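PDB 4QPW: glycosyl hydrolase family 10 from Bacteroides intestinalis DSM 17393, which probably hydrolyses xylan as a whole enzyme and is represented here by a carbohydrate-binding module that binds xylohexaose. Local coordinates for residues A[6-17]-A[57-65]; A[69-79]-A[130-141]. All coordinates share one frame; numbering follows the deposited sequence. Where two conformers were deposited one is given.

Interaction 1 of 2, residues A[6-17]-A[57-65]; sequences YEIDYSTAGYSF and HTADNLPIE
Y10 and Y15 direct their hydroxyls at two successive backbone carbonyls, those of T58 and H57, and so tie the loop that leaves strand 3-9 to the end of strand 54-57 in this beta-sandwich carbohydrate-binding module. Y10 OH donates to T58 O at 2.7 Å, from well above the carbonyl plane (47° out of it), whereas Y15 OH reaches H57 O at 2.8 Å with a tilt of only 22°. Each oxygen lies near the plane of its tyrosine ring, at the edge. The imidazole of H57 turns from this contact to the sugar site: the side chain lies about 7 Å from a bound xylopyranose unit, and its ring meets those of W18 and W91. T58 OG1 bonds T123 OG1.

F17 and I8 pack on the backbone of 58-60. With CG set beside its own backbone N (chi1 -64°), F17 leans over residues 59-60, the amide N of D60 lying over one ring face; its CE1 touches D60 CB at 3.7 Å. I8 adds its CG2 methyl, which meets T58 O and, as apolar partner, A59 CB.

Y6 covers the following part of the loop, 59-63. Its ring is crossed at about a right angle by L62, whose CD2 sits over the centre of one face, 3.7 Å from the centroid, in a CH-pi contact, while P63 CD packs against Y6 CB. The phenol end is polar: the amide of D60 donates almost straight to Y6 OH at 3.2 Å, and a water 2.7 Å from Y6 OH donates its own hydrogen bond to N61 OD1 at 2.9 Å.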
loop_
_atom_site.group_PDB
_atom_site.type_symbol
_atom_site.label_atom_id
_atom_site.label_comp_id
_atom_site.label_asym_id
_atom_site.label_seq_id
_atom_site.Cartn_x
_atom_site.Cartn_y
_atom_site.Cartn_z
ATOM N N TYR A 6 3.412 8.042 -12.064
ATOM C CA TYR A 6 4.145 8.046 -10.777
ATOM C C TYR A 6 4.623 6.663 -10.488
ATOM O O TYR A 6 3.831 5.668 -10.676
ATOM C CB TYR A 6 3.225 8.520 -9.672
ATOM C CG TYR A 6 3.730 8.450 -8.262
ATOM C CD1 TYR A 6 3.751 7.286 -7.579
ATOM C CD2 TYR A 6 4.188 9.591 -7.576
ATOM C CE1 TYR A 6 4.278 7.191 -6.283
ATOM C CE2 TYR A 6 4.626 9.524 -6.250
ATOM C CZ TYR A 6 4.682 8.326 -5.625
ATOM O OH TYR A 6 5.113 8.190 -4.319
ATOM N N GLU A 7 5.798 6.508 -9.970
ATOM C CA GLU A 7 6.256 5.206 -9.445
ATOM C C GLU A 7 7.083 5.444 -8.203
ATOM O O GLU A 7 7.968 6.353 -8.156
ATOM C CB GLU A 7 7.110 4.494 -10.450
ATOM C CG GLU A 7 7.927 3.295 -10.035
ATOM C CD GLU A 7 8.950 3.042 -11.108
ATOM O OE1 GLU A 7 8.581 2.321 -11.987
ATOM O OE2 GLU A 7 10.029 3.612 -11.115
ATOM N N ILE A 8 6.982 4.566 -7.252
ATOM C CA ILE A 8 8.018 4.393 -6.093
ATOM C C ILE A 8 8.371 2.919 -6.205
ATOM O O ILE A 8 7.482 2.001 -6.198
ATOM C CB ILE A 8 7.444 4.795 -4.768
ATOM C CG1 ILE A 8 8.487 4.810 -3.646
ATOM C CG2 ILE A 8 6.168 4.123 -4.301
ATOM C CD1 ILE A 8 9.450 5.978 -3.762
ATOM N N ASP A 9 9.653 2.598 -6.346
ATOM C CA ASP A 9 10.150 1.277 -6.544
ATOM C C ASP A 9 11.047 0.901 -5.363
ATOM O O ASP A 9 12.217 1.346 -5.249
ATOM C CB ASP A 9 10.869 1.160 -7.882
ATOM C CG ASP A 9 11.463 -0.175 -8.102
ATOM O OD1 ASP A 9 11.185 -1.155 -7.387
ATOM O OD2 ASP A 9 12.269 -0.334 -9.099
ATOM N N TYR A 10 10.590 0.041 -4.461
ATOM C CA TYR A 10 11.279 -0.332 -3.242
ATOM C C TYR A 10 12.414 -1.326 -3.525
ATOM O O TYR A 10 13.232 -1.605 -2.624
ATOM C CB TYR A 10 10.361 -0.870 -2.190
ATOM C CG TYR A 10 9.355 0.178 -1.734
ATOM C CD1 TYR A 10 9.761 1.303 -1.016
ATOM C CD2 TYR A 10 8.020 0.050 -2.014
ATOM C CE1 TYR A 10 8.872 2.241 -0.629
ATOM C CE2 TYR A 10 7.108 1.030 -1.602
ATOM C CZ TYR A 10 7.534 2.139 -0.905
ATOM O OH TYR A 10 6.654 3.087 -0.454
ATOM N N SER A 11 12.549 -1.751 -4.784
ATOM C CA SER A 11 13.696 -2.547 -5.239
ATOM C C SER A 11 14.890 -1.807 -4.847
ATOM O O SER A 11 15.929 -2.481 -4.507
ATOM C CB SER A 11 13.703 -2.781 -6.802
ATOM O OG SER A 11 12.429 -3.369 -7.334
ATOM N N THR A 12 14.953 -0.490 -4.993
ATOM C CA THR A 12 15.987 0.372 -4.618
ATOM C C THR A 12 15.621 1.460 -3.589
ATOM O O THR A 12 16.499 1.749 -2.752
ATOM C CB THR A 12 16.609 1.060 -5.845
ATOM O OG1 THR A 12 15.622 1.851 -6.530
ATOM C CG2 THR A 12 17.165 -0.025 -6.892
ATOM N N ALA A 13 14.449 2.123 -3.638
ATOM C CA ALA A 13 14.082 3.209 -2.717
ATOM C C ALA A 13 13.999 2.789 -1.289
ATOM O O ALA A 13 13.515 1.669 -1.012
ATOM C CB ALA A 13 12.701 3.771 -3.084
ATOM N N GLY A 14 14.403 3.630 -0.349
ATOM C CA GLY A 14 14.083 3.430 1.055
ATOM C C GLY A 14 12.670 3.848 1.387
ATOM O O GLY A 14 11.864 4.074 0.453
ATOM N N TYR A 15 12.361 3.899 2.643
ATOM C CA TYR A 15 11.047 4.214 3.125
ATOM C C TYR A 15 11.034 5.355 4.088
ATOM O O TYR A 15 11.653 5.269 5.179
ATOM C CB TYR A 15 10.341 2.978 3.768
ATOM C CG TYR A 15 8.919 3.205 4.151
ATOM C CD1 TYR A 15 7.936 3.306 3.171
ATOM C CD2 TYR A 15 8.524 3.368 5.434
ATOM C CE1 TYR A 15 6.590 3.495 3.469
ATOM C CE2 TYR A 15 7.222 3.577 5.769
ATOM C CZ TYR A 15 6.239 3.644 4.793
ATOM O OH TYR A 15 4.925 3.850 5.206
ATOM N N SER A 16 10.321 6.425 3.767
ATOM C CA SER A 16 10.232 7.597 4.597
ATOM C C SER A 16 8.795 8.071 4.759
ATOM O O SER A 16 8.536 9.131 5.365
ATOM C CB SER A 16 11.055 8.758 4.021
ATOM O OG SER A 16 12.441 8.468 3.985
ATOM N N PHE A 17 7.781 7.344 4.302
ATOM C CA PHE A 17 6.415 7.841 4.280
ATOM C C PHE A 17 5.716 7.745 5.642
ATOM O O PHE A 17 6.177 7.001 6.547
ATOM C CB PHE A 17 5.596 7.131 3.223
ATOM C CG PHE A 17 6.037 7.347 1.777
ATOM C CD1 PHE A 17 6.313 8.618 1.294
ATOM C CD2 PHE A 17 6.127 6.280 0.903
ATOM C CE1 PHE A 17 6.666 8.782 -0.026
ATOM C CE2 PHE A 17 6.482 6.483 -0.420
ATOM C CZ PHE A 17 6.762 7.733 -0.892
ATOM N N HIS A 57 1.269 4.836 4.533
ATOM C CA HIS A 57 1.272 5.260 3.113
ATOM C C HIS A 57 2.292 4.436 2.400
ATOM O O HIS A 57 3.453 4.256 2.840
ATOM C CB HIS A 57 1.669 6.726 2.984
ATOM C CG HIS A 57 0.665 7.687 3.556
ATOM N ND1 HIS A 57 0.923 9.050 3.537
ATOM C CD2 HIS A 57 -0.551 7.496 4.147
ATOM C CE1 HIS A 57 -0.102 9.662 4.122
ATOM N NE2 HIS A 57 -0.992 8.767 4.509
ATOM N N THR A 58 1.927 3.923 1.225
ATOM C CA THR A 58 2.874 3.204 0.347
ATOM C C THR A 58 3.306 4.021 -0.833
ATOM O O THR A 58 4.254 3.613 -1.574
ATOM C CB THR A 58 2.266 1.858 -0.080
ATOM O OG1 THR A 58 1.017 2.080 -0.721
ATOM C CG2 THR A 58 2.116 0.908 1.044
ATOM N N ALA A 59 2.729 5.196 -1.018
ATOM C CA ALA A 59 3.067 6.197 -2.035
ATOM C C ALA A 59 2.427 7.509 -1.550
ATOM O O ALA A 59 1.492 7.489 -0.739
ATOM C CB ALA A 59 2.518 5.825 -3.415
ATOM N N ASP A 60 2.914 8.626 -2.071
ATOM C CA ASP A 60 2.452 9.954 -1.605
ATOM C C ASP A 60 2.730 10.948 -2.692
ATOM O O ASP A 60 3.331 10.627 -3.741
ATOM C CB ASP A 60 3.287 10.286 -0.313
ATOM C CG ASP A 60 2.763 11.407 0.520
ATOM O OD1 ASP A 60 1.730 11.943 0.245
ATOM O OD2 ASP A 60 3.590 11.754 1.457
ATOM N N ASN A 61 2.252 12.185 -2.514
ATOM C CA ASN A 61 2.555 13.255 -3.468
ATOM C C ASN A 61 2.039 12.887 -4.862
ATOM O O ASN A 61 2.705 13.170 -5.879
ATOM C CB ASN A 61 4.088 13.551 -3.526
ATOM C CG ASN A 61 4.777 13.512 -2.156
ATOM O OD1 ASN A 61 5.324 12.551 -1.777
ATOM N ND2 ASN A 61 4.599 14.623 -1.408
ATOM N N LEU A 62 0.868 12.296 -4.944
ATOM C CA LEU A 62 0.420 11.738 -6.223
ATOM C C LEU A 62 0.037 12.790 -7.218
ATOM O O LEU A 62 -0.651 13.788 -6.831
ATOM C CB LEU A 62 -0.703 10.755 -5.983
ATOM C CG LEU A 62 -0.418 9.548 -5.108
ATOM C CD1 LEU A 62 -1.691 8.734 -4.923
ATOM C CD2 LEU A 62 0.730 8.708 -5.642
ATOM N N PRO A 63 0.251 12.575 -8.492
ATOM C CA PRO A 63 -0.046 13.601 -9.545
ATOM C C PRO A 63 -1.408 13.322 -10.111
ATOM O O PRO A 63 -1.465 12.894 -11.401
ATOM C CB PRO A 63 1.001 13.325 -10.587
ATOM C CG PRO A 63 1.148 11.786 -10.533
ATOM C CD PRO A 63 1.109 11.509 -9.034
ATOM N N ILE A 64 -2.425 13.067 -9.393
ATOM C CA ILE A 64 -3.752 12.732 -9.853
ATOM C C ILE A 64 -4.682 13.944 -9.726
ATOM O O ILE A 64 -4.566 14.750 -8.821
ATOM C CB ILE A 64 -4.304 11.454 -9.226
ATOM C CG1 ILE A 64 -4.459 11.558 -7.738
ATOM C CG2 ILE A 64 -3.510 10.191 -9.615
ATOM C CD1 ILE A 64 -4.917 10.252 -7.021
ATOM N N GLU A 65 -5.605 13.999 -10.687
ATOM C CA GLU A 65 -6.561 15.160 -10.820
ATOM C C GLU A 65 -7.941 14.624 -10.739
ATOM O O GLU A 65 -8.323 13.618 -11.306
ATOM C CB GLU A 65 -6.343 15.790 -12.180
ATOM C CG GLU A 65 -4.944 16.360 -12.355
ATOM C CD GLU A 65 -4.697 16.737 -13.827
ATOM O OE1 GLU A 65 -5.158 17.814 -14.137
ATOM O OE2 GLU A 65 -4.213 15.958 -14.660
HETATM O O HOH W 1 6.394 10.320 -3.239
#

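Interaction 2 of 2, residues A[69-79]-A[130-141]; sequences EYKLKMMVRGS and GTIQIKYVKITH
Q133 OE1 is held by two donors of R77, NE at 2.7 Å and NH2 at 2.9 Å, the second on a lone pair. R77 sets CG between its backbone N and carbonyl carbon (chi1 70°) and then runs extended to NE, which lays the guanidinium beside the Q133 amide. The two groups are nearly coplanar, 11° apart, a side-on grip that fixes the rotation of the amide; Q133 NE2 turns to E41. Further along this face, M75 CB rests over the Y136 ring, 3.7 Å from its centroid, with the sulfur oblique to the ring, while Y136 OH bonds E107. K71 and K73 flank T140 and carry their ammonium groups to D2.

On the other face L72, M74 and V76 interlock with V137, I139, I134 and I132; L72 CD1 meets V137 CG1 at 3.7 Å. This row packs on F86, V88 and L84 of the second sheet.

The strands are antiparallel, with paired bonds at K71-T140, K73-K138 and R77-Q133. K135 N donates to M75 O at 2.8 Å, but M75 N makes a long 3.3 Å bond to Y136 O. K135 and Y136 together face M75, a classic beta bulge within one sheet of a two-sheet beta-sandwich.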
loop_
_atom_site.group_PDB
_atom_site.type_symbol
_atom_site.label_atom_id
_atom_site.label_comp_id
_atom_site.label_asym_id
_atom_site.label_seq_id
_atom_site.Cartn_x
_atom_site.Cartn_y
_atom_site.Cartn_z
ATOM N N GLU A 69 -9.356 9.250 -14.943
ATOM C CA GLU A 69 -9.222 7.806 -14.757
ATOM C C GLU A 69 -7.747 7.355 -14.736
ATOM O O GLU A 69 -6.955 7.722 -15.608
ATOM C CB GLU A 69 -9.900 7.119 -15.937
ATOM C CG GLU A 69 -11.416 7.284 -16.126
ATOM C CD GLU A 69 -12.254 6.752 -14.987
ATOM O OE1 GLU A 69 -11.974 5.579 -14.555
ATOM O OE2 GLU A 69 -13.206 7.498 -14.546
ATOM N N TYR A 70 -7.472 6.489 -13.761
ATOM C CA TYR A 70 -6.110 5.943 -13.548
ATOM C C TYR A 70 -6.203 4.541 -13.161
ATOM O O TYR A 70 -7.267 3.989 -12.858
ATOM C CB TYR A 70 -5.397 6.734 -12.382
ATOM C CG TYR A 70 -5.314 8.215 -12.587
ATOM C CD1 TYR A 70 -4.287 8.803 -13.263
ATOM C CD2 TYR A 70 -6.319 9.089 -12.052
ATOM C CE1 TYR A 70 -4.176 10.158 -13.426
ATOM C CE2 TYR A 70 -6.235 10.409 -12.236
ATOM C CZ TYR A 70 -5.175 10.967 -12.913
ATOM O OH TYR A 70 -5.118 12.345 -13.038
ATOM N N LYS A 71 -5.023 3.861 -13.101
ATOM C CA LYS A 71 -4.872 2.622 -12.366
ATOM C C LYS A 71 -3.877 2.781 -11.241
ATOM O O LYS A 71 -2.853 3.495 -11.405
ATOM C CB LYS A 71 -4.299 1.481 -13.243
ATOM C CG LYS A 71 -5.216 1.061 -14.362
ATOM C CD LYS A 71 -4.553 -0.011 -15.224
ATOM C CE LYS A 71 -5.420 -0.396 -16.428
ATOM N NZ LYS A 71 -4.764 -1.495 -17.242
ATOM N N LEU A 72 -4.142 2.172 -10.123
ATOM C CA LEU A 72 -3.140 1.882 -9.116
ATOM C C LEU A 72 -2.556 0.485 -9.421
ATOM O O LEU A 72 -3.363 -0.478 -9.607
ATOM C CB LEU A 72 -3.790 1.847 -7.733
ATOM C CG LEU A 72 -2.993 1.303 -6.588
ATOM C CD1 LEU A 72 -1.798 2.174 -6.233
ATOM C CD2 LEU A 72 -3.890 1.071 -5.347
ATOM N N LYS A 73 -1.269 0.353 -9.487
ATOM C CA LYS A 73 -0.582 -0.943 -9.634
ATOM C C LYS A 73 0.266 -1.167 -8.449
ATOM O O LYS A 73 1.055 -0.259 -8.041
ATOM C CB LYS A 73 0.231 -1.048 -10.896
ATOM C CG LYS A 73 -0.563 -0.851 -12.158
ATOM C CD LYS A 73 0.212 -1.136 -13.441
ATOM C CE LYS A 73 -0.689 -1.011 -14.679
ATOM N NZ LYS A 73 0.009 -1.375 -15.915
ATOM N N MET A 74 0.200 -2.336 -7.806
ATOM C CA MET A 74 1.064 -2.678 -6.686
ATOM C C MET A 74 1.522 -4.086 -6.793
ATOM O O MET A 74 0.645 -4.969 -7.046
ATOM C CB MET A 74 0.276 -2.484 -5.423
ATOM C CG MET A 74 1.050 -2.534 -4.137
ATOM S SD MET A 74 0.066 -2.496 -2.617
ATOM C CE MET A 74 -1.118 -1.042 -3.405
ATOM N N MET A 75 2.775 -4.346 -6.614
ATOM C CA MET A 75 3.278 -5.736 -6.551
ATOM C C MET A 75 3.422 -6.127 -5.091
ATOM O O MET A 75 4.135 -5.445 -4.319
ATOM C CB MET A 75 4.538 -5.894 -7.338
ATOM C CG MET A 75 5.164 -7.270 -7.123
ATOM S SD MET A 75 6.295 -7.877 -8.395
ATOM C CE MET A 75 7.795 -8.083 -7.511
ATOM N N VAL A 76 2.724 -7.189 -4.708
ATOM C CA VAL A 76 2.521 -7.584 -3.291
ATOM C C VAL A 76 2.628 -9.081 -3.171
ATOM O O VAL A 76 2.163 -9.833 -4.070
ATOM C CB VAL A 76 1.155 -7.159 -2.790
ATOM C CG1 VAL A 76 0.925 -7.478 -1.313
ATOM C CG2 VAL A 76 0.861 -5.742 -3.120
ATOM N N ARG A 77 3.191 -9.548 -2.072
ATOM C CA ARG A 77 3.035 -10.976 -1.651
ATOM C C ARG A 77 2.944 -10.953 -0.126
ATOM O O ARG A 77 3.311 -9.978 0.589
ATOM C CB ARG A 77 4.146 -11.824 -2.145
ATOM C CG ARG A 77 5.412 -11.612 -1.545
ATOM C CD ARG A 77 6.518 -12.639 -1.930
ATOM N NE ARG A 77 7.715 -12.607 -1.189
ATOM C CZ ARG A 77 8.841 -13.392 -1.291
ATOM N NH1 ARG A 77 8.944 -14.417 -2.195
ATOM N NH2 ARG A 77 9.872 -13.097 -0.480
ATOM N N GLY A 78 2.552 -12.106 0.426
ATOM C CA GLY A 78 2.565 -12.319 1.862
ATOM C C GLY A 78 3.009 -13.685 2.217
ATOM O O GLY A 78 3.116 -14.604 1.370
ATOM N N SER A 79 3.253 -13.869 3.500
ATOM C CA SER A 79 3.650 -15.199 4.020
ATOM C C SER A 79 2.488 -16.126 4.028
ATOM O O SER A 79 2.735 -17.361 4.239
ATOM C CB SER A 79 4.190 -15.056 5.459
ATOM O OG SER A 79 3.327 -14.372 6.280
ATOM N N GLY A 130 1.364 -12.007 9.947
ATOM C CA GLY A 130 2.417 -12.539 9.136
ATOM C C GLY A 130 3.256 -11.425 8.519
ATOM O O GLY A 130 3.424 -10.360 9.114
ATOM N N THR A 131 3.796 -11.705 7.350
ATOM C CA THR A 131 4.682 -10.730 6.637
ATOM C C THR A 131 3.990 -10.348 5.331
ATOM O O THR A 131 3.627 -11.249 4.529
ATOM C CB THR A 131 6.002 -11.334 6.371
ATOM O OG1 THR A 131 6.650 -11.764 7.630
ATOM C CG2 THR A 131 6.998 -10.371 5.702
ATOM N N ILE A 132 3.799 -9.042 5.114
ATOM C CA ILE A 132 3.399 -8.450 3.808
ATOM C C ILE A 132 4.618 -7.802 3.220
ATOM O O ILE A 132 5.351 -7.052 3.890
ATOM C CB ILE A 132 2.274 -7.470 4.033
ATOM C CG1 ILE A 132 1.044 -8.179 4.591
ATOM C CG2 ILE A 132 2.000 -6.729 2.723
ATOM C CD1 ILE A 132 -0.033 -7.215 5.009
ATOM N N GLN A 133 4.888 -8.064 1.939
ATOM C CA GLN A 133 5.970 -7.409 1.179
ATOM C C GLN A 133 5.420 -6.706 -0.045
ATOM O O GLN A 133 4.547 -7.248 -0.755
ATOM C CB GLN A 133 6.974 -8.452 0.788
ATOM C CG GLN A 133 7.662 -9.099 2.029
ATOM C CD GLN A 133 8.713 -10.131 1.642
ATOM O OE1 GLN A 133 8.580 -10.798 0.621
ATOM N NE2 GLN A 133 9.741 -10.201 2.393
ATOM N N ILE A 134 5.869 -5.460 -0.246
ATOM C CA ILE A 134 5.399 -4.597 -1.344
ATOM C C ILE A 134 6.607 -4.154 -2.111
ATOM O O ILE A 134 7.517 -3.519 -1.604
ATOM C CB ILE A 134 4.586 -3.421 -0.779
ATOM C CG1 ILE A 134 3.347 -3.939 -0.073
ATOM C CG2 ILE A 134 4.246 -2.459 -1.940
ATOM C CD1 ILE A 134 2.572 -2.874 0.695
ATOM N N LYS A 135 6.665 -4.526 -3.414
ATOM C CA LYS A 135 7.831 -4.234 -4.218
ATOM C C LYS A 135 7.819 -2.806 -4.856
ATOM O O LYS A 135 8.889 -2.216 -4.958
ATOM C CB LYS A 135 7.896 -5.297 -5.336
ATOM C CG LYS A 135 9.145 -5.438 -6.089
ATOM C CD LYS A 135 10.234 -6.071 -5.232
ATOM C CE LYS A 135 11.546 -6.292 -6.013
ATOM N NZ LYS A 135 12.631 -6.793 -5.139
ATOM N N TYR A 136 6.661 -2.373 -5.273
ATOM C CA TYR A 136 6.520 -1.056 -5.941
ATOM C C TYR A 136 5.087 -0.687 -5.942
ATOM O O TYR A 136 4.187 -1.534 -5.789
ATOM C CB TYR A 136 7.099 -1.051 -7.396
ATOM C CG TYR A 136 6.472 -2.069 -8.331
ATOM C CD1 TYR A 136 5.229 -1.852 -8.917
ATOM C CD2 TYR A 136 7.102 -3.278 -8.620
ATOM C CE1 TYR A 136 4.690 -2.755 -9.819
ATOM C CE2 TYR A 136 6.576 -4.188 -9.474
ATOM C CZ TYR A 136 5.371 -3.934 -10.012
ATOM O OH TYR A 136 4.742 -4.877 -10.927
ATOM N N VAL A 137 4.870 0.621 -6.195
ATOM C CA VAL A 137 3.566 1.203 -6.422
ATOM C C VAL A 137 3.634 2.135 -7.606
ATOM O O VAL A 137 4.591 2.947 -7.686
ATOM C CB VAL A 137 3.093 2.002 -5.151
ATOM C CG1 VAL A 137 1.735 2.551 -5.359
ATOM C CG2 VAL A 137 3.107 1.109 -3.925
ATOM N N LYS A 138 2.691 2.020 -8.530
ATOM C CA LYS A 138 2.608 2.908 -9.679
ATOM C C LYS A 138 1.217 3.471 -9.794
ATOM O O LYS A 138 0.245 2.797 -9.463
ATOM C CB LYS A 138 2.964 2.163 -11.006
ATOM C CG LYS A 138 4.321 1.505 -11.049
ATOM C CD LYS A 138 4.621 0.717 -12.283
ATOM C CE LYS A 138 5.937 -0.007 -12.229
ATOM N NZ LYS A 138 6.230 -0.799 -13.460
ATOM N N ILE A 139 1.154 4.673 -10.373
ATOM C CA ILE A 139 -0.117 5.214 -10.888
ATOM C C ILE A 139 0.059 5.348 -12.371
ATOM O O ILE A 139 1.067 5.906 -12.840
ATOM C CB ILE A 139 -0.454 6.605 -10.301
ATOM C CG1 ILE A 139 -0.589 6.597 -8.772
ATOM C CG2 ILE A 139 -1.681 7.178 -10.962
ATOM C CD1 ILE A 139 -1.631 5.758 -8.199
ATOM N N THR A 140 -0.911 4.831 -13.139
ATOM C CA THR A 140 -0.857 4.850 -14.610
ATOM C C THR A 140 -2.162 5.407 -15.158
ATOM O O THR A 140 -3.177 5.510 -14.493
ATOM C CB THR A 140 -0.562 3.455 -15.199
ATOM O OG1 THR A 140 -1.671 2.592 -15.048
ATOM C CG2 THR A 140 0.646 2.820 -14.558
ATOM N N HIS A 141 -2.111 5.774 -16.454
ATOM C CA HIS A 141 -3.350 6.049 -17.186
ATOM C C HIS A 141 -3.133 5.546 -18.614
ATOM O O HIS A 141 -2.044 5.340 -19.091
ATOM C CB HIS A 141 -3.709 7.564 -17.176
ATOM C CG HIS A 141 -2.787 8.340 -17.964
ATOM N ND1 HIS A 141 -1.599 8.792 -17.491
ATOM C CD2 HIS A 141 -2.832 8.805 -19.236
ATOM C CE1 HIS A 141 -0.916 9.451 -18.390
ATOM N NE2 HIS A 141 -1.668 9.471 -19.492
#

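In the fold
The two interactions lie about 11 Å apart, centre to centre, and meet through one sheet: strand 130-141 stands between strands 69-78 and 3-9, and backbone bonds run from Y6 to I139 and from Y10 to K135. Along the chain they come in series, interaction 1 closing at residue 65 just before strand 69-78 opens interaction 2; E65 N bonds Y70 OH near this join. Interaction 2 forms part of one sheet of the sandwich, whereas interaction 1 joins strand 3-9 and the loop after it to the last residue of strand 54-57, which carries the sugar-binding Q55, and to the loop that follows. The pair thus connects the sandwich framework to the neighbourhood of the xylohexaose-binding site.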